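Local coordinates for protein exosome complex component Rrp42 (Methanothermobacter thermautotrophicus, PDB 2WNR) that is predicted to be a non-catalytic subunit of the RNA-degrading exosome that contributes to structuring the active site of its partner Rrp41, at residues G42-S45 with G49-R52; T58-G63 with F151-L156; V62-Q67 with L163-P168. One frame throughout, in Å; residues are numbered along the deposited sequence.

Interaction 1: residues G42-S45 with G49-R52; sequences GVIS and GSSR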
ATOM      1  N   GLY A  42       2.818  33.789  -5.023  1.00 22.18           N
ATOM      2  CA  GLY A  42       3.691  33.586  -6.186  1.00 22.77           C
ATOM      3  C   GLY A  42       5.082  33.108  -5.805  1.00 23.83           C
ATOM      4  O   GLY A  42       6.084  33.541  -6.379  1.00 24.17           O
ATOM      5  N   VAL A  43       5.128  32.194  -4.843  1.00 23.71           N
ATOM      6  CA  VAL A  43       6.367  31.709  -4.241  1.00 24.55           C
ATOM      7  C   VAL A  43       7.053  30.617  -5.075  1.00 24.28           C
ATOM      8  O   VAL A  43       8.290  30.597  -5.188  1.00 24.54           O
ATOM      9  CB  VAL A  43       6.090  31.213  -2.800  1.00 24.99           C
ATOM     10  CG1 VAL A  43       7.268  30.420  -2.241  1.00 27.08           C
ATOM     11  CG2 VAL A  43       5.775  32.403  -1.910  1.00 26.11           C
ATOM     12  N   ILE A  44       6.246  29.712  -5.637  1.00 23.27           N
ATOM     13  CA  ILE A  44       6.727  28.629  -6.499  1.00 22.33           C
ATOM     14  C   ILE A  44       6.383  28.995  -7.941  1.00 22.77           C
ATOM     15  O   ILE A  44       5.211  29.014  -8.319  1.00 23.25           O
ATOM     16  CB  ILE A  44       6.067  27.262  -6.141  1.00 20.88           C
ATOM     17  CG1 ILE A  44       6.034  27.026  -4.626  1.00 22.64           C
ATOM     18  CG2 ILE A  44       6.759  26.110  -6.874  1.00 18.27           C
ATOM     19  CD1 ILE A  44       7.422  26.930  -3.942  1.00 20.75           C
ATOM     20  N   SER A  45       7.399  29.281  -8.746  1.00 22.96           N
ATOM     21  CA  SER A  45       7.155  29.874 -10.065  1.00 24.03           C
ATOM     22  C   SER A  45       6.430  28.931 -11.023  1.00 24.05           C
ATOM     23  O   SER A  45       5.636  29.376 -11.855  1.00 24.30           O
ATOM     24  CB  SER A  45       8.446  30.403 -10.692  1.00 23.16           C
ATOM     25  OG  SER A  45       9.100  29.407 -11.454  1.00 24.21           O
ATOM     26  N   GLY A  49      -0.835  28.701  -8.768  1.00 20.11           N
ATOM     27  CA  GLY A  49      -1.040  29.587  -7.634  1.00 19.17           C
ATOM     28  C   GLY A  49      -0.236  29.011  -6.497  1.00 19.30           C
ATOM     29  O   GLY A  49      -0.100  27.796  -6.400  1.00 20.40           O
ATOM     30  N   SER A  50       0.314  29.874  -5.652  1.00 19.78           N
ATOM     31  CA  SER A  50       1.109  29.437  -4.506  1.00 20.19           C
ATOM     32  C   SER A  50       1.176  30.508  -3.431  1.00 20.48           C
ATOM     33  O   SER A  50       0.995  31.689  -3.721  1.00 20.35           O
ATOM     34  CB  SER A  50       2.526  29.056  -4.941  1.00 20.56           C
ATOM     35  OG  SER A  50       3.181  30.135  -5.590  1.00 22.12           O
ATOM     36  N   SER A  51       1.449  30.091  -2.197  1.00 19.60           N
ATOM     37  CA  SER A  51       1.590  31.016  -1.069  1.00 21.01           C
ATOM     38  C   SER A  51       2.495  30.466   0.022  1.00 20.88           C
ATOM     39  O   SER A  51       2.642  29.266   0.166  1.00 21.91           O
ATOM     40  CB  SER A  51       0.221  31.357  -0.469  1.00 21.95           C
ATOM     41  OG  SER A  51      -0.328  30.257   0.245  1.00 24.55           O
ATOM     42  N   ARG A  52       3.100  31.362   0.784  1.00 21.44           N
ATOM     43  CA  ARG A  52       3.891  30.996   1.953  1.00 22.35           C
ATOM     44  C   ARG A  52       3.375  31.826   3.126  1.00 22.30           C
ATOM     45  O   ARG A  52       3.464  33.061   3.109  1.00 23.18           O
ATOM     46  CB  ARG A  52       5.384  31.248   1.698  1.00 21.98           C
ATOM     47  CG  ARG A  52       6.296  30.886   2.857  1.00 25.01           C
ATOM     48  CD  ARG A  52       7.640  31.610   2.773  1.00 33.70           C
ATOM     49  NE  ARG A  52       8.762  30.713   2.488  1.00 41.59           N
ATOM     50  CZ  ARG A  52       9.518  30.753   1.391  1.00 46.43           C
ATOM     51  NH1 ARG A  52       9.293  31.656   0.442  1.00 49.06           N
ATOM     52  NH2 ARG A  52      10.514  29.887   1.244  1.00 47.09           N
TER
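Val-43 overlaps the start of the Arg-52 side chain with one methyl and its end with the other, the two side chains crossing at about a right angle. CG2 of Val-43 lies 3.8 Å from CB of Arg-52, while CG1 of Val-43 comes within 3.6 Å of NH1 of Arg-52. The arginine leaves the strand with CG anti to its backbone N (chi1 -180°) and bends at chi3, which brings the guanidinium round to the valine obliquely.

The polar half of the contact belongs to Ser-50, whose hydroxyl points at the loop and meets two successive amides. N of Ile-44 donates to OG of Ser-50 over 3.1 Å in a nearly straight bond (165°); N of Val-43 lies at 2.9 Å from the same OG, but the strong bend at its hydrogen makes that bond weak. CG1 of Ile-44 rests on CB of Ser-50 at 4.1 Å. One residue earlier, N of Gly-42 bonds to the carbonyl O of Ser-50 at 3.1 Å, and it also makes a weak hydrogen bond to the carboxylate of Asp-164. The left-handed conformation of Gly-42 (phi 57°) turns the chain out of the extended path of strand 37-41. Ser-51 faces away from the loop and bonds through its OG to the carbonyl of Ala-157.

This is the connection of a beta hairpin, strands 37-41 and 49-55 being antiparallel neighbours. With the loop turned away from regular strand pairing, a serine hydroxyl accepts from two of its amides, one of them weakly, and the connection is held by a side-chain acceptor as well as by a backbone one.

Interaction 2: residues T58-G63 with F151-L156; sequences TQIIVG and FDAAVL
Ile-60 reaches from strand 58-63 to helix 151-156, and its course from root to tip accounts for most of the contact. CB points toward the helix; CG1 stands anti to the carbonyl carbon (chi1 -68°), and the extended chi2 of 177° puts CD1 at the far end, against the helix backbone. CB and CG1 serve as the stem, and the terminal methyl does the touching. CD1 of Ile-60 lies 3.5 Å from the backbone N of Ala-154 and 3.8 Å from CB of the same residue. It is equally close, at 3.8 Å, to CB of Ala-153, and thus settles between two consecutive alanines, over the backbone that joins them.

A second, looser touch comes from Thr-58, whose CG2 approaches CB of Ala-153 at 4.1 Å. The hydroxyl of Thr-58 is engaged separately, with the carbonyl of Gly-148 and the amide of Asp-147 just ahead of the helix. Away from this strand, Phe-151 packs on helix 102-117 and Val-155 on Met-195 of strand 193-201.

The axes of segments 58-63 and 151-156 come within 8.4 Å, their directions only 28° from parallel, a closeness consistent with the small alanines facing the strand. Such near-alignment of a helix along the strands it covers is typical of layered alpha/beta packing, here in the buried core of the RNase PH fold.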
ATOM      1  N   THR A  58       5.219  29.051  12.837  1.00 21.64           N
ATOM      2  CA  THR A  58       4.502  28.040  12.077  1.00 22.11           C
ATOM      3  C   THR A  58       4.473  28.472  10.620  1.00 22.60           C
ATOM      4  O   THR A  58       3.979  29.546  10.289  1.00 22.74           O
ATOM      5  CB  THR A  58       3.064  27.810  12.626  1.00 22.50           C
ATOM      6  OG1 THR A  58       3.148  27.241  13.937  1.00 23.65           O
ATOM      7  CG2 THR A  58       2.288  26.864  11.758  1.00 21.33           C
ATOM      8  N   GLN A  59       5.029  27.629   9.760  1.00 22.92           N
ATOM      9  CA  GLN A  59       5.193  27.982   8.365  1.00 23.15           C
ATOM     10  C   GLN A  59       4.584  26.939   7.446  1.00 23.89           C
ATOM     11  O   GLN A  59       4.861  25.751   7.578  1.00 24.72           O
ATOM     12  CB  GLN A  59       6.671  28.181   8.051  1.00 22.25           C
ATOM     13  CG  GLN A  59       6.942  28.699   6.657  1.00 23.84           C
ATOM     14  CD  GLN A  59       8.381  29.095   6.463  1.00 24.61           C
ATOM     15  OE1 GLN A  59       9.106  29.347   7.428  1.00 28.35           O
ATOM     16  NE2 GLN A  59       8.804  29.167   5.213  1.00 26.53           N
ATOM     17  N   ILE A  60       3.753  27.393   6.517  1.00 22.71           N
ATOM     18  CA  ILE A  60       3.082  26.512   5.575  1.00 22.39           C
ATOM     19  C   ILE A  60       3.214  27.086   4.172  1.00 22.83           C
ATOM     20  O   ILE A  60       2.986  28.272   3.953  1.00 26.27           O
ATOM     21  CB  ILE A  60       1.572  26.330   5.926  1.00 22.31           C
ATOM     22  CG1 ILE A  60       1.410  25.539   7.224  1.00 21.96           C
ATOM     23  CG2 ILE A  60       0.813  25.620   4.799  1.00 20.80           C
ATOM     24  CD1 ILE A  60      -0.023  25.386   7.658  1.00 21.88           C
ATOM     25  N   ILE A  61       3.593  26.237   3.226  1.00 22.20           N
ATOM     26  CA  ILE A  61       3.556  26.590   1.820  1.00 20.79           C
ATOM     27  C   ILE A  61       2.437  25.827   1.118  1.00 21.42           C
ATOM     28  O   ILE A  61       2.307  24.618   1.279  1.00 22.30           O
ATOM     29  CB  ILE A  61       4.889  26.303   1.146  1.00 21.66           C
ATOM     30  CG1 ILE A  61       5.959  27.243   1.710  1.00 18.59           C
ATOM     31  CG2 ILE A  61       4.763  26.442  -0.374  1.00 19.31           C
ATOM     32  CD1 ILE A  61       7.350  26.783   1.454  1.00 21.58           C
ATOM     33  N   VAL A  62       1.619  26.542   0.360  1.00 20.73           N
ATOM     34  CA  VAL A  62       0.524  25.917  -0.359  1.00 21.90           C
ATOM     35  C   VAL A  62       0.697  26.125  -1.852  1.00 22.82           C
ATOM     36  O   VAL A  62       1.026  27.213  -2.297  1.00 25.91           O
ATOM     37  CB  VAL A  62      -0.856  26.452   0.102  1.00 21.91           C
ATOM     38  CG1 VAL A  62      -1.979  25.877  -0.749  1.00 22.10           C
ATOM     39  CG2 VAL A  62      -1.093  26.127   1.560  1.00 18.58           C
ATOM     40  N   GLY A  63       0.486  25.070  -2.622  1.00 22.58           N
ATOM     41  CA  GLY A  63       0.460  25.188  -4.065  1.00 22.70           C
ATOM     42  C   GLY A  63      -0.899  24.780  -4.596  1.00 23.02           C
ATOM     43  O   GLY A  63      -1.547  23.881  -4.049  1.00 23.96           O
ATOM     44  N   PHE A 151      -4.165  24.929  11.754  1.00 23.96           N
ATOM     45  CA  PHE A 151      -5.432  25.198  11.081  1.00 24.36           C
ATOM     46  C   PHE A 151      -5.539  26.619  10.525  1.00 25.22           C
ATOM     47  O   PHE A 151      -5.893  26.807   9.347  1.00 25.26           O
ATOM     48  CB  PHE A 151      -6.613  24.909  12.015  1.00 23.13           C
ATOM     49  CG  PHE A 151      -6.613  23.526  12.568  1.00 23.81           C
ATOM     50  CD1 PHE A 151      -7.293  22.502  11.912  1.00 24.61           C
ATOM     51  CD2 PHE A 151      -5.929  23.235  13.743  1.00 26.44           C
ATOM     52  CE1 PHE A 151      -7.286  21.205  12.417  1.00 25.39           C
ATOM     53  CE2 PHE A 151      -5.915  21.938  14.259  1.00 24.04           C
ATOM     54  CZ  PHE A 151      -6.592  20.922  13.593  1.00 24.65           C
ATOM     55  N   ASP A 152      -5.241  27.607  11.374  1.00 25.30           N
ATOM     56  CA  ASP A 152      -5.420  29.006  10.997  1.00 24.90           C
ATOM     57  C   ASP A 152      -4.418  29.384   9.929  1.00 24.45           C
ATOM     58  O   ASP A 152      -4.770  30.061   8.969  1.00 26.31           O
ATOM     59  CB  ASP A 152      -5.307  29.917  12.213  1.00 24.63           C
ATOM     60  CG  ASP A 152      -6.361  29.621  13.265  1.00 27.21           C
ATOM     61  OD1 ASP A 152      -7.236  28.770  13.011  1.00 26.60           O
ATOM     62  OD2 ASP A 152      -6.322  30.249  14.349  1.00 27.27           O
ATOM     63  N   ALA A 153      -3.183  28.908  10.093  1.00 23.55           N
ATOM     64  CA  ALA A 153      -2.117  29.083   9.107  1.00 22.70           C
ATOM     65  C   ALA A 153      -2.458  28.392   7.787  1.00 23.37           C
ATOM     66  O   ALA A 153      -2.213  28.946   6.712  1.00 23.75           O
ATOM     67  CB  ALA A 153      -0.806  28.558   9.650  1.00 21.17           C
ATOM     68  N   ALA A 154      -3.040  27.195   7.881  1.00 23.70           N
ATOM     69  CA  ALA A 154      -3.388  26.400   6.704  1.00 22.40           C
ATOM     70  C   ALA A 154      -4.491  27.054   5.893  1.00 23.18           C
ATOM     71  O   ALA A 154      -4.351  27.231   4.689  1.00 25.43           O
ATOM     72  CB  ALA A 154      -3.760  24.984   7.093  1.00 21.15           C
ATOM     73  N   VAL A 155      -5.573  27.433   6.557  1.00 22.89           N
ATOM     74  CA  VAL A 155      -6.707  28.058   5.875  1.00 23.18           C
ATOM     75  C   VAL A 155      -6.259  29.364   5.219  1.00 24.38           C
ATOM     76  O   VAL A 155      -6.620  29.667   4.080  1.00 25.31           O
ATOM     77  CB  VAL A 155      -7.885  28.310   6.849  1.00 22.42           C
ATOM     78  CG1 VAL A 155      -8.925  29.218   6.222  1.00 21.80           C
ATOM     79  CG2 VAL A 155      -8.510  26.987   7.269  1.00 19.97           C
ATOM     80  N   LEU A 156      -5.446  30.117   5.952  1.00 24.28           N
ATOM     81  CA  LEU A 156      -4.949  31.399   5.487  1.00 24.17           C
ATOM     82  C   LEU A 156      -4.116  31.245   4.210  1.00 24.23           C
ATOM     83  O   LEU A 156      -4.292  32.004   3.260  1.00 23.19           O
ATOM     84  CB  LEU A 156      -4.135  32.062   6.597  1.00 23.36           C
ATOM     85  CG  LEU A 156      -3.700  33.524   6.487  1.00 24.96           C
ATOM     86  CD1 LEU A 156      -4.759  34.419   5.827  1.00 26.07           C
ATOM     87  CD2 LEU A 156      -3.369  34.031   7.873  1.00 24.00           C
TER

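Interaction 3: residues V62-Q67 with L163-P168; sequences VGVKPQ and LDTRIP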
ATOM      1  N   VAL A  62       1.619  26.542   0.360  1.00 20.73           N
ATOM      2  CA  VAL A  62       0.524  25.917  -0.359  1.00 21.90           C
ATOM      3  C   VAL A  62       0.697  26.125  -1.852  1.00 22.82           C
ATOM      4  O   VAL A  62       1.026  27.213  -2.297  1.00 25.91           O
ATOM      5  CB  VAL A  62      -0.856  26.452   0.102  1.00 21.91           C
ATOM      6  CG1 VAL A  62      -1.979  25.877  -0.749  1.00 22.10           C
ATOM      7  CG2 VAL A  62      -1.093  26.127   1.560  1.00 18.58           C
ATOM      8  N   GLY A  63       0.486  25.070  -2.622  1.00 22.58           N
ATOM      9  CA  GLY A  63       0.460  25.188  -4.065  1.00 22.70           C
ATOM     10  C   GLY A  63      -0.899  24.780  -4.596  1.00 23.02           C
ATOM     11  O   GLY A  63      -1.547  23.881  -4.049  1.00 23.96           O
ATOM     12  N   VAL A  64      -1.335  25.453  -5.658  1.00 22.79           N
ATOM     13  CA  VAL A  64      -2.575  25.105  -6.332  1.00 22.86           C
ATOM     14  C   VAL A  64      -2.226  24.655  -7.748  1.00 23.57           C
ATOM     15  O   VAL A  64      -1.675  25.430  -8.532  1.00 23.69           O
ATOM     16  CB  VAL A  64      -3.585  26.283  -6.374  1.00 22.04           C
ATOM     17  CG1 VAL A  64      -4.888  25.832  -7.019  1.00 20.40           C
ATOM     18  CG2 VAL A  64      -3.863  26.826  -4.991  1.00 19.51           C
ATOM     19  N   LYS A  65      -2.543  23.399  -8.063  1.00 23.91           N
ATOM     20  CA  LYS A  65      -2.208  22.802  -9.356  1.00 23.75           C
ATOM     21  C   LYS A  65      -3.466  22.318 -10.063  1.00 22.61           C
ATOM     22  O   LYS A  65      -4.031  21.294  -9.684  1.00 21.68           O
ATOM     23  CB  LYS A  65      -1.219  21.640  -9.184  1.00 24.16           C
ATOM     24  CG  LYS A  65       0.162  22.036  -8.648  1.00 25.15           C
ATOM     25  CD  LYS A  65       0.940  22.927  -9.617  1.00 22.30           C
ATOM     26  CE  LYS A  65       1.503  22.150 -10.801  1.00 20.99           C
ATOM     27  NZ  LYS A  65       2.344  23.031 -11.671  1.00 22.60           N
ATOM     28  N   PRO A  66      -3.914  23.069 -11.086  1.00 22.24           N
ATOM     29  CA  PRO A  66      -5.095  22.745 -11.872  1.00 22.83           C
ATOM     30  C   PRO A  66      -4.823  21.627 -12.865  1.00 22.88           C
ATOM     31  O   PRO A  66      -3.732  21.531 -13.429  1.00 22.73           O
ATOM     32  CB  PRO A  66      -5.358  24.036 -12.632  1.00 23.22           C
ATOM     33  CG  PRO A  66      -4.021  24.630 -12.791  1.00 23.75           C
ATOM     34  CD  PRO A  66      -3.331  24.352 -11.505  1.00 23.15           C
ATOM     35  N   GLN A  67      -5.829  20.797 -13.082  1.00 23.24           N
ATOM     36  CA  GLN A  67      -5.689  19.643 -13.945  1.00 23.38           C
ATOM     37  C   GLN A  67      -7.055  19.284 -14.520  1.00 22.23           C
ATOM     38  O   GLN A  67      -8.095  19.595 -13.924  1.00 20.28           O
ATOM     39  CB  GLN A  67      -5.137  18.485 -13.130  1.00 23.40           C
ATOM     40  CG  GLN A  67      -4.560  17.346 -13.936  1.00 26.80           C
ATOM     41  CD  GLN A  67      -4.035  16.257 -13.041  1.00 28.20           C
ATOM     42  OE1 GLN A  67      -3.287  16.526 -12.097  1.00 31.63           O
ATOM     43  NE2 GLN A  67      -4.431  15.020 -13.319  1.00 31.14           N
ATOM     44  N   LEU A 163      -6.375  32.747  -4.322  1.00 22.29           N
ATOM     45  CA  LEU A 163      -6.475  34.098  -4.848  1.00 22.31           C
ATOM     46  C   LEU A 163      -5.345  34.390  -5.838  1.00 22.16           C
ATOM     47  O   LEU A 163      -5.522  35.143  -6.806  1.00 21.34           O
ATOM     48  CB  LEU A 163      -6.419  35.069  -3.681  1.00 22.04           C
ATOM     49  CG  LEU A 163      -7.694  35.655  -3.065  1.00 22.75           C
ATOM     50  CD1 LEU A 163      -9.053  35.121  -3.589  1.00 23.40           C
ATOM     51  CD2 LEU A 163      -7.630  35.772  -1.553  1.00 21.50           C
ATOM     52  N   ASP A 164      -4.189  33.776  -5.579  1.00 22.01           N
ATOM     53  CA  ASP A 164      -3.001  33.922  -6.407  1.00 21.41           C
ATOM     54  C   ASP A 164      -3.078  33.091  -7.686  1.00 20.83           C
ATOM     55  O   ASP A 164      -2.314  33.317  -8.621  1.00 21.31           O
ATOM     56  CB  ASP A 164      -1.762  33.515  -5.609  1.00 21.10           C
ATOM     57  CG  ASP A 164      -0.472  33.719  -6.388  1.00 22.36           C
ATOM     58  OD1 ASP A 164      -0.125  34.891  -6.667  1.00 21.84           O
ATOM     59  OD2 ASP A 164       0.186  32.708  -6.717  1.00 20.59           O
ATOM     60  N   THR A 165      -3.993  32.127  -7.717  1.00 20.69           N
ATOM     61  CA  THR A 165      -4.073  31.175  -8.825  1.00 21.40           C
ATOM     62  C   THR A 165      -4.515  31.828 -10.128  1.00 21.50           C
ATOM     63  O   THR A 165      -5.466  32.614 -10.158  1.00 20.68           O
ATOM     64  CB  THR A 165      -4.989  29.978  -8.493  1.00 21.38           C
ATOM     65  OG1 THR A 165      -4.617  29.429  -7.226  1.00 22.06           O
ATOM     66  CG2 THR A 165      -4.862  28.891  -9.541  1.00 20.51           C
ATOM     67  N   ARG A 166      -3.780  31.507 -11.190  1.00 21.73           N
ATOM     68  CA  ARG A 166      -4.148  31.861 -12.557  1.00 23.36           C
ATOM     69  C   ARG A 166      -4.127  30.568 -13.367  1.00 23.69           C
ATOM     70  O   ARG A 166      -3.166  29.805 -13.284  1.00 25.19           O
ATOM     71  CB  ARG A 166      -3.161  32.878 -13.154  1.00 23.12           C
ATOM     72  CG  ARG A 166      -3.026  34.198 -12.392  1.00 23.65           C
ATOM     73  CD  ARG A 166      -4.222  35.147 -12.624  1.00 27.27           C
ATOM     74  NE  ARG A 166      -4.145  36.354 -11.788  1.00 27.27           N
ATOM     75  CZ  ARG A 166      -4.476  36.410 -10.494  1.00 26.08           C
ATOM     76  NH1 ARG A 166      -4.920  35.330  -9.848  1.00 23.90           N
ATOM     77  NH2 ARG A 166      -4.358  37.560  -9.837  1.00 23.28           N
ATOM     78  N   ILE A 167      -5.192  30.308 -14.125  1.00 22.74           N
ATOM     79  CA  ILE A 167      -5.276  29.084 -14.936  1.00 22.77           C
ATOM     80  C   ILE A 167      -5.562  29.375 -16.406  1.00 23.01           C
ATOM     81  O   ILE A 167      -6.235  30.360 -16.720  1.00 23.81           O
ATOM     82  CB  ILE A 167      -6.319  28.070 -14.394  1.00 23.32           C
ATOM     83  CG1 ILE A 167      -7.739  28.644 -14.449  1.00 23.19           C
ATOM     84  CG2 ILE A 167      -5.955  27.626 -12.991  1.00 22.27           C
ATOM     85  CD1 ILE A 167      -8.831  27.586 -14.381  1.00 24.76           C
ATOM     86  N   PRO A 168      -5.052  28.523 -17.315  1.00 22.82           N
ATOM     87  CA  PRO A 168      -5.290  28.725 -18.744  1.00 23.00           C
ATOM     88  C   PRO A 168      -6.772  28.607 -19.103  1.00 22.42           C
ATOM     89  O   PRO A 168      -7.515  27.859 -18.457  1.00 22.04           O
ATOM     90  CB  PRO A 168      -4.490  27.598 -19.401  1.00 22.89           C
ATOM     91  CG  PRO A 168      -4.339  26.568 -18.341  1.00 24.11           C
ATOM     92  CD  PRO A 168      -4.219  27.332 -17.066  1.00 22.94           C
TER
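Strand 62-67 and the chain leaving helix 150-164 run side by side in the same general direction, their CA atoms 6.7 Å apart at Val-64 and Thr-165 and 7.0 Å apart at Pro-66 and Ile-167. In this RNase PH fold the two belong to different sheets: the first lies in the mixed sheet, while strand 166-173 enters a three-stranded antiparallel one. Side chains rather than backbone pairing therefore fill the gap, Val-64 and Pro-66 facing Thr-165 and Ile-167.

At the first step the threonine lies across the valine, nearly perpendicular to it. OG1 of Thr-165 sits 3.4 Å from CB of Val-64, and both methyls of Val-64 are also near that OG1, CG2 at 3.5 Å and CG1 at 3.6 Å. The hydroxyl is not left without a polar partner in this apolar setting, since it bonds back to the carbonyl of Ala-161 in the last turn of the helix.

Further along, Pro-66 and Ile-167 lie alongside each other, pointing opposite ways, and Trp-135 of strand 133-145 packs on both. Arg-166, between the two inward residues, points away and folds back over the turn. Its NH1 bonds to O of Leu-163 at 3.1 Å and to O of Thr-165 at 2.8 Å, both in the guanidinium plane.

The Ile-167 branch that makes the contact is CG2, anti to the carbonyl carbon, and it lies 3.6 Å from CG of Pro-66.

In the fold
Read from the N terminus, the three contacts illustrate how short- and long-range closures share strands. Interaction 1 closes first, a local hairpin loop between strands 37-41 and 49-55. Strand 58-69 then opens both remaining contacts: interaction 2 closes on helix 150-164 after 87 intervening residues, and interaction 3 closes where that helix gives way to strand 166-173. Because its strand segment starts later and its partner also ends later, interaction 3 crosses interaction 2 instead of enclosing it, the two sharing Val-62 and Gly-63. Backbone pairing of strands 49-55 and 58-69 joins interaction 1 to both, and Asp-164, beside the switch from helix to strand, ties it back to the hairpin.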